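Local structure of exopolygalacturonase (Yersinia enterocolitica, 2UVF) at residues L41-P44 with T45-D49; Q155-V159 with R160-A164; R488-A491 with K492-V496. The protein hydrolyses polygalacturonan, the backbone of pectin, working from the chain end as a family 28 exopolygalacturonase with a beta-helix fold. All coordinates share one frame; numbering follows the deposited sequence.

Contact 1: L41-P44 with T45-D49; sequences LQVP and TLAYD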
ATOM      1  N   LEU A  41      17.002 -12.602   7.772  1.00 46.29           N
ATOM      2  CA  LEU A  41      16.123 -12.476   8.924  1.00 45.26           C
ATOM      3  C   LEU A  41      16.381 -11.081   9.472  1.00 44.59           C
ATOM      4  O   LEU A  41      17.526 -10.632   9.484  1.00 44.99           O
ATOM      5  CB  LEU A  41      16.410 -13.546   9.985  1.00 45.23           C
ATOM      6  CG  LEU A  41      15.659 -13.423  11.324  1.00 45.77           C
ATOM      7  CD1 LEU A  41      14.152 -13.600  11.136  1.00 45.92           C
ATOM      8  CD2 LEU A  41      16.180 -14.397  12.375  1.00 45.01           C
ATOM      9  N   GLN A  42      15.331 -10.385   9.894  1.00 43.40           N
ATOM     10  CA  GLN A  42      15.474  -9.012  10.369  1.00 42.60           C
ATOM     11  C   GLN A  42      14.260  -8.578  11.162  1.00 41.86           C
ATOM     12  O   GLN A  42      13.202  -9.184  11.067  1.00 42.04           O
ATOM     13  CB  GLN A  42      15.677  -8.055   9.187  1.00 42.86           C
ATOM     14  CG  GLN A  42      14.440  -7.915   8.317  1.00 42.50           C
ATOM     15  CD  GLN A  42      14.726  -7.342   6.964  1.00 42.09           C
ATOM     16  OE1 GLN A  42      14.472  -6.166   6.725  1.00 42.15           O
ATOM     17  NE2 GLN A  42      15.249  -8.168   6.058  1.00 42.04           N
ATOM     18  N   VAL A  43      14.432  -7.535  11.959  1.00 40.94           N
ATOM     19  CA  VAL A  43      13.311  -6.823  12.555  1.00 40.09           C
ATOM     20  C   VAL A  43      13.025  -5.648  11.619  1.00 39.62           C
ATOM     21  O   VAL A  43      13.936  -4.862  11.333  1.00 39.78           O
ATOM     22  CB  VAL A  43      13.626  -6.301  13.983  1.00 39.99           C
ATOM     23  CG1 VAL A  43      12.385  -5.690  14.630  1.00 39.36           C
ATOM     24  CG2 VAL A  43      14.173  -7.425  14.854  1.00 39.85           C
ATOM     25  N   PRO A  44      11.789  -5.570  11.077  1.00 38.77           N
ATOM     26  CA  PRO A  44      11.383  -4.368  10.348  1.00 38.33           C
ATOM     27  C   PRO A  44      11.437  -3.145  11.263  1.00 37.91           C
ATOM     28  O   PRO A  44      11.248  -3.268  12.478  1.00 37.11           O
ATOM     29  CB  PRO A  44       9.929  -4.677   9.931  1.00 38.56           C
ATOM     30  CG  PRO A  44       9.843  -6.173   9.950  1.00 38.09           C
ATOM     31  CD  PRO A  44      10.733  -6.598  11.081  1.00 38.21           C
ATOM     32  N   THR A  45      11.708  -1.985  10.661  1.00 37.67           N
ATOM     33  CA  THR A  45      11.822  -0.690  11.359  1.00 36.62           C
ATOM     34  C   THR A  45      10.759  -0.429  12.430  1.00 37.16           C
ATOM     35  O   THR A  45       9.553  -0.390  12.148  1.00 35.85           O
ATOM     36  CB  THR A  45      11.831   0.457  10.323  1.00 36.54           C
ATOM     37  OG1 THR A  45      13.087   0.450   9.629  1.00 35.10           O
ATOM     38  CG2 THR A  45      11.586   1.817  10.978  1.00 34.91           C
ATOM     39  N   LEU A  46      11.237  -0.240  13.660  1.00 38.00           N
ATOM     40  CA  LEU A  46      10.409   0.033  14.832  1.00 38.97           C
ATOM     41  C   LEU A  46       9.350  -1.047  15.115  1.00 39.96           C
ATOM     42  O   LEU A  46       8.419  -0.828  15.913  1.00 39.86           O
ATOM     43  CB  LEU A  46       9.788   1.433  14.747  1.00 39.62           C
ATOM     44  CG  LEU A  46      10.727   2.614  15.024  1.00 40.13           C
ATOM     45  CD1 LEU A  46      10.156   3.874  14.472  1.00 39.42           C
ATOM     46  CD2 LEU A  46      10.983   2.765  16.521  1.00 41.34           C
ATOM     47  N   ALA A  47       9.513  -2.206  14.472  1.00 40.51           N
ATOM     48  CA  ALA A  47       8.591  -3.334  14.607  1.00 42.07           C
ATOM     49  C   ALA A  47       8.767  -4.076  15.944  1.00 43.02           C
ATOM     50  O   ALA A  47       8.686  -5.309  16.014  1.00 42.77           O
ATOM     51  CB  ALA A  47       8.755  -4.299  13.418  1.00 41.77           C
ATOM     52  N   TYR A  48       9.018  -3.314  17.005  1.00 44.52           N
ATOM     53  CA  TYR A  48       9.225  -3.896  18.329  1.00 45.39           C
ATOM     54  C   TYR A  48       8.690  -3.019  19.454  1.00 45.88           C
ATOM     55  O   TYR A  48       8.308  -1.860  19.248  1.00 46.19           O
ATOM     56  CB  TYR A  48      10.694  -4.277  18.550  1.00 45.39           C
ATOM     57  CG  TYR A  48      11.639  -3.108  18.587  1.00 45.91           C
ATOM     58  CD1 TYR A  48      11.888  -2.431  19.778  1.00 46.37           C
ATOM     59  CD2 TYR A  48      12.294  -2.689  17.441  1.00 46.50           C
ATOM     60  CE1 TYR A  48      12.749  -1.361  19.824  1.00 47.15           C
ATOM     61  CE2 TYR A  48      13.169  -1.621  17.478  1.00 47.95           C
ATOM     62  CZ  TYR A  48      13.391  -0.960  18.677  1.00 46.38           C
ATOM     63  OH  TYR A  48      14.250   0.109  18.720  1.00 46.27           O
ATOM     64  N   ASP A  49       8.685  -3.600  20.645  1.00 46.66           N
ATOM     65  CA  ASP A  49       7.903  -3.120  21.765  1.00 47.11           C
ATOM     66  C   ASP A  49       8.697  -3.377  23.039  1.00 46.84           C
ATOM     67  O   ASP A  49       9.834  -3.818  22.977  1.00 46.84           O
ATOM     68  CB  ASP A  49       6.609  -3.951  21.820  1.00 47.67           C
ATOM     69  CG  ASP A  49       5.404  -3.109  22.038  1.00 49.12           C
ATOM     70  OD1 ASP A  49       4.295  -3.664  22.172  1.00 51.24           O
ATOM     71  OD2 ASP A  49       5.577  -1.874  22.069  1.00 53.93           O
TER
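A type II beta turn from Pro44 to Ala47 follows strand 39-42 of the fibronectin type III domain, and the contact lies round this turn, with the proline ring and Val43 meeting Ala47 and Tyr48. The turn is closed by the amide of Ala47, whose N lies 2.8 Å from the carbonyl O of Pro44, although the exact place of that oxygen is less sure. Thr45 and Leu46 occupy the corners; Leu46 takes positive backbone angles (phi 58°), as the third position of a type II turn requires.

Where the two arms come together the contact is apolar. Ala47 CB points back at the proline and lies 3.7 Å from Pro44 CB, and the small methyl of alanine suits a place against the ring. Val43 turns CG1 anti to its backbone N (chi1 -174°), which brings this methyl 4.1 Å from Ala47 CB. The same Val43 CG1 meets Tyr48 CD2 at 4.1 Å, coming to the edge of the ring near its plane.

Pro44 also packs on Met392 and Phe394, so the turn sits where the domain meets the beta-helix, and Leu46 O accepts a hydrogen bond from Arg262 NH2. The turn bond is thus joined by a small apolar cluster and by the backbone bond of Ala47 with Val54 of strand 53-58, while the carbonyl of a corner residue is turned outward to the neighbouring domain.

Contact 2: Q155-V159 with R160-A164; sequences QIVNV and RDFGA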
ATOM      1  N   GLN A 155       6.430   5.793  28.620  1.00 56.09           N
ATOM      2  CA  GLN A 155       5.588   6.710  29.374  1.00 56.08           C
ATOM      3  C   GLN A 155       4.180   6.692  28.785  1.00 55.92           C
ATOM      4  O   GLN A 155       3.945   7.260  27.716  1.00 56.02           O
ATOM      5  CB  GLN A 155       6.145   8.137  29.314  1.00 56.20           C
ATOM      6  CG  GLN A 155       5.365   9.132  30.186  1.00 56.91           C
ATOM      7  CD  GLN A 155       5.282  10.550  29.611  1.00 57.44           C
ATOM      8  OE1 GLN A 155       5.927  10.885  28.613  1.00 57.61           O
ATOM      9  NE2 GLN A 155       4.462  11.388  30.248  1.00 58.04           N
ATOM     10  N   ILE A 156       3.248   6.043  29.474  1.00 55.61           N
ATOM     11  CA  ILE A 156       1.858   6.019  29.026  1.00 55.17           C
ATOM     12  C   ILE A 156       1.248   7.397  29.213  1.00 54.68           C
ATOM     13  O   ILE A 156       1.390   8.002  30.273  1.00 54.61           O
ATOM     14  CB  ILE A 156       1.006   4.950  29.772  1.00 55.26           C
ATOM     15  CG1 ILE A 156       1.637   3.547  29.654  1.00 56.06           C
ATOM     16  CG2 ILE A 156      -0.459   4.974  29.292  1.00 55.24           C
ATOM     17  CD1 ILE A 156       2.053   3.112  28.216  1.00 56.67           C
ATOM     18  N   VAL A 157       0.602   7.896  28.161  1.00 54.37           N
ATOM     19  CA  VAL A 157      -0.131   9.159  28.202  1.00 53.76           C
ATOM     20  C   VAL A 157      -1.529   8.878  27.666  1.00 54.05           C
ATOM     21  O   VAL A 157      -1.688   8.502  26.505  1.00 54.51           O
ATOM     22  CB  VAL A 157       0.543  10.264  27.335  1.00 53.63           C
ATOM     23  CG1 VAL A 157      -0.254  11.555  27.388  1.00 52.71           C
ATOM     24  CG2 VAL A 157       1.998  10.504  27.746  1.00 52.90           C
ATOM     25  N   ASN A 158      -2.542   9.052  28.504  1.00 53.92           N
ATOM     26  CA  ASN A 158      -3.916   8.772  28.106  1.00 53.69           C
ATOM     27  C   ASN A 158      -4.614  10.088  27.766  1.00 53.62           C
ATOM     28  O   ASN A 158      -4.548  11.035  28.541  1.00 53.71           O
ATOM     29  CB  ASN A 158      -4.629   7.999  29.225  1.00 53.58           C
ATOM     30  CG  ASN A 158      -6.083   7.663  28.898  1.00 53.75           C
ATOM     31  OD1 ASN A 158      -6.742   8.344  28.106  1.00 53.58           O
ATOM     32  ND2 ASN A 158      -6.594   6.614  29.536  1.00 53.28           N
ATOM     33  N   VAL A 159      -5.255  10.156  26.599  1.00 53.65           N
ATOM     34  CA  VAL A 159      -5.881  11.409  26.132  1.00 53.63           C
ATOM     35  C   VAL A 159      -7.074  11.833  26.995  1.00 53.83           C
ATOM     36  O   VAL A 159      -7.526  12.984  26.912  1.00 53.80           O
ATOM     37  CB  VAL A 159      -6.300  11.391  24.607  1.00 53.66           C
ATOM     38  CG1 VAL A 159      -5.101  11.134  23.701  1.00 52.62           C
ATOM     39  CG2 VAL A 159      -7.439  10.402  24.330  1.00 52.89           C
ATOM     40  N   ARG A 160      -7.581  10.902  27.804  1.00 53.93           N
ATOM     41  CA  ARG A 160      -8.699  11.180  28.714  1.00 54.34           C
ATOM     42  C   ARG A 160      -8.264  12.057  29.889  1.00 54.28           C
ATOM     43  O   ARG A 160      -9.069  12.808  30.432  1.00 54.48           O
ATOM     44  CB  ARG A 160      -9.351   9.889  29.209  1.00 54.43           C
ATOM     45  CG  ARG A 160     -10.222   9.214  28.164  1.00 55.54           C
ATOM     46  CD  ARG A 160     -11.068   8.103  28.753  1.00 57.49           C
ATOM     47  NE  ARG A 160     -12.272   8.617  29.408  1.00 59.21           N
ATOM     48  CZ  ARG A 160     -13.444   8.821  28.800  1.00 60.12           C
ATOM     49  NH1 ARG A 160     -13.596   8.557  27.504  1.00 59.72           N
ATOM     50  NH2 ARG A 160     -14.477   9.290  29.494  1.00 59.37           N
ATOM     51  N   ASP A 161      -6.982  11.971  30.248  1.00 53.98           N
ATOM     52  CA  ASP A 161      -6.382  12.804  31.286  1.00 53.82           C
ATOM     53  C   ASP A 161      -6.225  14.266  30.851  1.00 53.90           C
ATOM     54  O   ASP A 161      -5.891  15.132  31.670  1.00 53.65           O
ATOM     55  CB  ASP A 161      -5.030  12.217  31.725  1.00 53.80           C
ATOM     56  CG  ASP A 161      -5.165  10.827  32.334  1.00 53.35           C
ATOM     57  OD1 ASP A 161      -6.293  10.430  32.693  1.00 53.86           O
ATOM     58  OD2 ASP A 161      -4.146  10.124  32.454  1.00 52.66           O
ATOM     59  N   PHE A 162      -6.476  14.535  29.567  1.00 53.81           N
ATOM     60  CA  PHE A 162      -6.440  15.895  29.025  1.00 53.69           C
ATOM     61  C   PHE A 162      -7.812  16.363  28.561  1.00 54.20           C
ATOM     62  O   PHE A 162      -7.920  17.351  27.833  1.00 54.34           O
ATOM     63  CB  PHE A 162      -5.422  16.010  27.891  1.00 53.35           C
ATOM     64  CG  PHE A 162      -4.010  15.773  28.324  1.00 53.23           C
ATOM     65  CD1 PHE A 162      -3.136  16.845  28.509  1.00 52.79           C
ATOM     66  CD2 PHE A 162      -3.549  14.476  28.566  1.00 51.84           C
ATOM     67  CE1 PHE A 162      -1.825  16.622  28.916  1.00 51.88           C
ATOM     68  CE2 PHE A 162      -2.243  14.247  28.974  1.00 51.09           C
ATOM     69  CZ  PHE A 162      -1.384  15.319  29.155  1.00 52.26           C
ATOM     70  N   GLY A 163      -8.854  15.651  28.988  1.00 54.54           N
ATOM     71  CA  GLY A 163     -10.228  16.077  28.756  1.00 55.35           C
ATOM     72  C   GLY A 163     -10.936  15.518  27.535  1.00 56.28           C
ATOM     73  O   GLY A 163     -11.991  16.028  27.137  1.00 55.92           O
ATOM     74  N   ALA A 164     -10.370  14.471  26.940  1.00 57.08           N
ATOM     75  CA  ALA A 164     -11.023  13.799  25.824  1.00 58.11           C
ATOM     76  C   ALA A 164     -12.100  12.855  26.332  1.00 58.83           C
ATOM     77  O   ALA A 164     -11.878  12.083  27.271  1.00 59.09           O
ATOM     78  CB  ALA A 164     -10.017  13.057  24.954  1.00 58.06           C
TER
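Arg160 opens the turn that follows strand 156-158, and its backbone N is held by the side chain of Asn158 in an Asx turn: Asn158 OD1 accepts Arg160 N at 2.7 Å. The N-H is nearly straight (166°), but the donor sits tilted out of the carbonyl plane. Asn158 carries CG anti to its own N, which swings the amide forward along the chain; asparagine places an acceptor one carbon beyond CB, which suits an Asx turn. The two side chains then run side by side in the same direction, Asn158 OD1 lying 3.2 Å from Arg160 CB. Farther out the arginine leaves the asparagine, its guanidinium plane 72° from the amide, and NH1 bonds to Tyr196 OH.

Asp161 gives its N to the carbonyl O of Asn158 at 3.1 Å, approaching from above the carbonyl plane, and its CB packs against the same oxygen. The turn follows the first strand of the right-handed parallel beta-helix of the pectate lyase-like fold, where strand 156-158 pairs with 187-191 and helix 173-181 covers the end.

Phe162 donates its N to Val159 O at 3.2 Å from above the carbonyl plane and brings its ring back alongside the strand. Phe162 CE2 lies 3.7 Å from Val157 CG1, the two side chains crossing at a slant, and Asn158 O sits at the ring edge, in its plane. Gln178 and Ala179 of the helix also touch the ring, where a large flat apolar group suits the seam between strand and helix. Gly163 follows with positive phi (95°), a conformation natural to glycine.

Ala164 N is the second donor to Val159 O, at 3.2 Å from the opposite face. The small Ala164 CB points back and packs 3.8 Å from Val159 CG2.

Contact 3: R488-A491 with K492-V496; sequences RDLA and KQVMV. With SO4 (sulfate ion), chain E.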
ATOM      1  N   ARG A 488      -7.497 -14.177  -8.089  1.00 23.50           N
ATOM      2  CA  ARG A 488      -8.765 -14.806  -8.474  1.00 24.88           C
ATOM      3  C   ARG A 488      -9.830 -13.742  -8.687  1.00 23.96           C
ATOM      4  O   ARG A 488      -9.986 -12.844  -7.864  1.00 24.13           O
ATOM      5  CB  ARG A 488      -9.208 -15.839  -7.415  1.00 24.82           C
ATOM      6  CG  ARG A 488     -10.639 -16.327  -7.537  1.00 26.41           C
ATOM      7  CD  ARG A 488     -10.910 -17.632  -6.815  1.00 26.83           C
ATOM      8  NE  ARG A 488     -11.888 -18.403  -7.600  1.00 35.49           N
ATOM      9  CZ  ARG A 488     -13.181 -18.499  -7.294  1.00 37.98           C
ATOM     10  NH1 ARG A 488     -13.642 -17.917  -6.191  1.00 40.23           N
ATOM     11  NH2 ARG A 488     -14.009 -19.177  -8.075  1.00 36.15           N
ATOM     12  N   ASP A 489     -10.559 -13.845  -9.791  1.00 24.34           N
ATOM     13  CA  ASP A 489     -11.689 -12.958 -10.048  1.00 24.41           C
ATOM     14  C   ASP A 489     -11.278 -11.483 -10.153  1.00 24.99           C
ATOM     15  O   ASP A 489     -12.000 -10.594  -9.702  1.00 25.25           O
ATOM     16  CB  ASP A 489     -12.780 -13.147  -8.986  1.00 24.87           C
ATOM     17  CG  ASP A 489     -13.471 -14.493  -9.077  1.00 24.82           C
ATOM     18  OD1 ASP A 489     -13.327 -15.193 -10.082  1.00 28.61           O
ATOM     19  OD2 ASP A 489     -14.191 -14.858  -8.141  1.00 28.13           O
ATOM     20  N   LEU A 490     -10.139 -11.226 -10.790  1.00 25.00           N
ATOM     21  CA  LEU A 490      -9.727  -9.869 -11.077  1.00 26.03           C
ATOM     22  C   LEU A 490     -10.813  -9.202 -11.894  1.00 26.73           C
ATOM     23  O   LEU A 490     -11.435  -9.852 -12.722  1.00 25.96           O
ATOM     24  CB  LEU A 490      -8.392  -9.849 -11.822  1.00 26.34           C
ATOM     25  CG  LEU A 490      -7.142 -10.263 -11.047  1.00 25.67           C
ATOM     26  CD1 LEU A 490      -5.948 -10.076 -11.943  1.00 25.94           C
ATOM     27  CD2 LEU A 490      -7.002  -9.459  -9.750  1.00 27.45           C
ATOM     28  N   ALA A 491     -11.085  -7.931 -11.628  1.00 28.00           N
ATOM     29  CA  ALA A 491     -12.215  -7.263 -12.293  1.00 29.24           C
ATOM     30  C   ALA A 491     -11.844  -6.691 -13.656  1.00 30.18           C
ATOM     31  O   ALA A 491     -12.725  -6.490 -14.492  1.00 30.95           O
ATOM     32  CB  ALA A 491     -12.844  -6.182 -11.393  1.00 29.40           C
ATOM     33  N   LYS A 492     -10.556  -6.441 -13.903  1.00 31.34           N
ATOM     34  CA  LYS A 492     -10.161  -5.891 -15.205  1.00 32.91           C
ATOM     35  C   LYS A 492      -9.047  -6.663 -15.897  1.00 33.50           C
ATOM     36  O   LYS A 492      -9.287  -7.357 -16.888  1.00 34.29           O
ATOM     37  CB  LYS A 492      -9.751  -4.412 -15.106  1.00 32.34           C
ATOM     38  CG  LYS A 492     -10.799  -3.434 -14.614  1.00 33.20           C
ATOM     39  CD  LYS A 492     -10.237  -1.997 -14.808  1.00 34.02           C
ATOM     40  CE  LYS A 492     -11.137  -0.912 -14.201  1.00 37.32           C
ATOM     41  NZ  LYS A 492     -12.609  -1.163 -14.350  1.00 38.29           N
ATOM     42  N   GLN A 493      -7.826  -6.520 -15.390  1.00 33.93           N
ATOM     43  CA  GLN A 493      -6.650  -7.035 -16.072  1.00 34.40           C
ATOM     44  C   GLN A 493      -5.621  -7.581 -15.109  1.00 33.89           C
ATOM     45  O   GLN A 493      -5.615  -7.212 -13.946  1.00 34.41           O
ATOM     46  CB  GLN A 493      -6.022  -5.906 -16.861  1.00 34.72           C
ATOM     47  CG  GLN A 493      -7.004  -5.220 -17.799  1.00 37.13           C
ATOM     48  CD  GLN A 493      -6.403  -4.006 -18.417  1.00 37.33           C
ATOM     49  OE1 GLN A 493      -6.376  -2.939 -17.813  1.00 39.38           O
ATOM     50  NE2 GLN A 493      -5.893  -4.160 -19.613  1.00 37.19           N
ATOM     51  N   VAL A 494      -4.745  -8.442 -15.611  1.00 33.83           N
ATOM     52  CA  VAL A 494      -3.649  -9.021 -14.841  1.00 33.88           C
ATOM     53  C   VAL A 494      -2.487  -8.025 -14.675  1.00 34.75           C
ATOM     54  O   VAL A 494      -2.026  -7.764 -13.559  1.00 34.38           O
ATOM     55  CB  VAL A 494      -3.139 -10.339 -15.504  1.00 33.61           C
ATOM     56  CG1 VAL A 494      -1.942 -10.879 -14.787  1.00 32.69           C
ATOM     57  CG2 VAL A 494      -4.258 -11.395 -15.596  1.00 32.78           C
ATOM     58  N   MET A 495      -1.997  -7.509 -15.796  1.00 36.18           N
ATOM     59  CA  MET A 495      -0.933  -6.519 -15.790  1.00 38.25           C
ATOM     60  C   MET A 495      -1.197  -5.472 -16.865  1.00 39.02           C
ATOM     61  O   MET A 495      -1.625  -5.798 -17.971  1.00 39.15           O
ATOM     62  CB  MET A 495       0.444  -7.172 -15.974  1.00 38.06           C
ATOM     63  CG  MET A 495       1.607  -6.192 -15.962  1.00 38.38           C
ATOM     64  SD  MET A 495       3.226  -6.970 -15.964  1.00 41.00           S
ATOM     65  CE  MET A 495       3.365  -7.516 -17.674  1.00 42.07           C
ATOM     66  N   VAL A 496      -0.969  -4.211 -16.514  1.00 40.61           N
ATOM     67  CA  VAL A 496      -0.984  -3.112 -17.490  1.00 42.32           C
ATOM     68  C   VAL A 496       0.267  -2.248 -17.344  1.00 43.32           C
ATOM     69  O   VAL A 496       0.774  -2.028 -16.245  1.00 43.25           O
ATOM     70  CB  VAL A 496      -2.252  -2.221 -17.403  1.00 42.06           C
ATOM     71  CG1 VAL A 496      -2.385  -1.359 -18.651  1.00 41.67           C
ATOM     72  CG2 VAL A 496      -3.484  -3.061 -17.255  1.00 42.80           C
TER
HETATM   73  S   SO4 E1608     -13.490 -21.619 -10.807  1.00 63.09           S
HETATM   74  O1  SO4 E1608     -12.957 -21.626  -9.438  1.00 62.55           O
HETATM   75  O2  SO4 E1608     -14.495 -22.681 -10.915  1.00 63.14           O
HETATM   76  O3  SO4 E1608     -14.121 -20.327 -11.094  1.00 62.52           O
HETATM   77  O4  SO4 E1608     -12.411 -21.881 -11.768  1.00 61.53           O
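Leu490 points toward the residues that follow it, whereas Val494 directs its CB away, and the two meet at the end of one leucine branch. Leu490 CG stands anti to the carbonyl carbon (chi1 -70°), and the extended second torsion carries CD1 out over the backbone of the next segment. There Leu490 CD1 lies 3.5 Å from Gln493 O and 3.8 Å from Val494 CA. Its approach to the valine side chain is looser, 4.2 Å from Leu490 CD1 to Val494 CG2. Leucine suits this place because a single terminal methyl reaches both the backbone and the valine methyl; Ser532 of the adjoining strand 518-532 also touches it.

Ala491 and Lys492 make the bend. The alanine is a small residue beside Asp462, while Lys492 points its CB away from 488-491 and its side chain, like that of Ala491, touches Asp462.

Corners of this kind belong to the parallel beta-helix of family 28, in which short strands pass from one face to the next; the chain turns at Asp489 and again at Val494. Beyond the bend Gln493 also points away from Leu490, and its NE2 is gripped by Glu540 OE1 and Pro537 O, which satisfies the NH2 end of this buried glutamine.

At the other end of the contact, Arg488 and Asp489 lie with OD2 above the rim of one guanidinium face: Asp489 OD2 is 3.7 Å from Arg488 NH1, a long, purely electrostatic pairing well out of the guanidinium plane. Arg488 NH2 instead donates to a sulfate ion, to O1 at 3.0 Å and to O3 at 3.2 Å. O3 sits at the edge in the guanidinium plane, while O1 comes in obliquely. The sulfate probably derives from the crystallisation liquor.

How the contacts relate
The three contacts follow one another along the chain without touching. Contact 1 belongs to the fibronectin type III domain, whereas contacts 2 and 3 are turns of the beta-helix, 46 Å apart between centres and on opposite sides of the chain's centre. Contacts 1 and 2 come nearest, about 9 Å between closest atoms, and Arg188 joins their surroundings: it forms a salt bridge with Asp49 of contact 1 and backbone bonds with Gln155 and Val157 of contact 2. Contact 3 does not touch the bound sugar: the Lys492 side chain is about 11 Å from galacturonic acid and about 8 Å from a nickel ion.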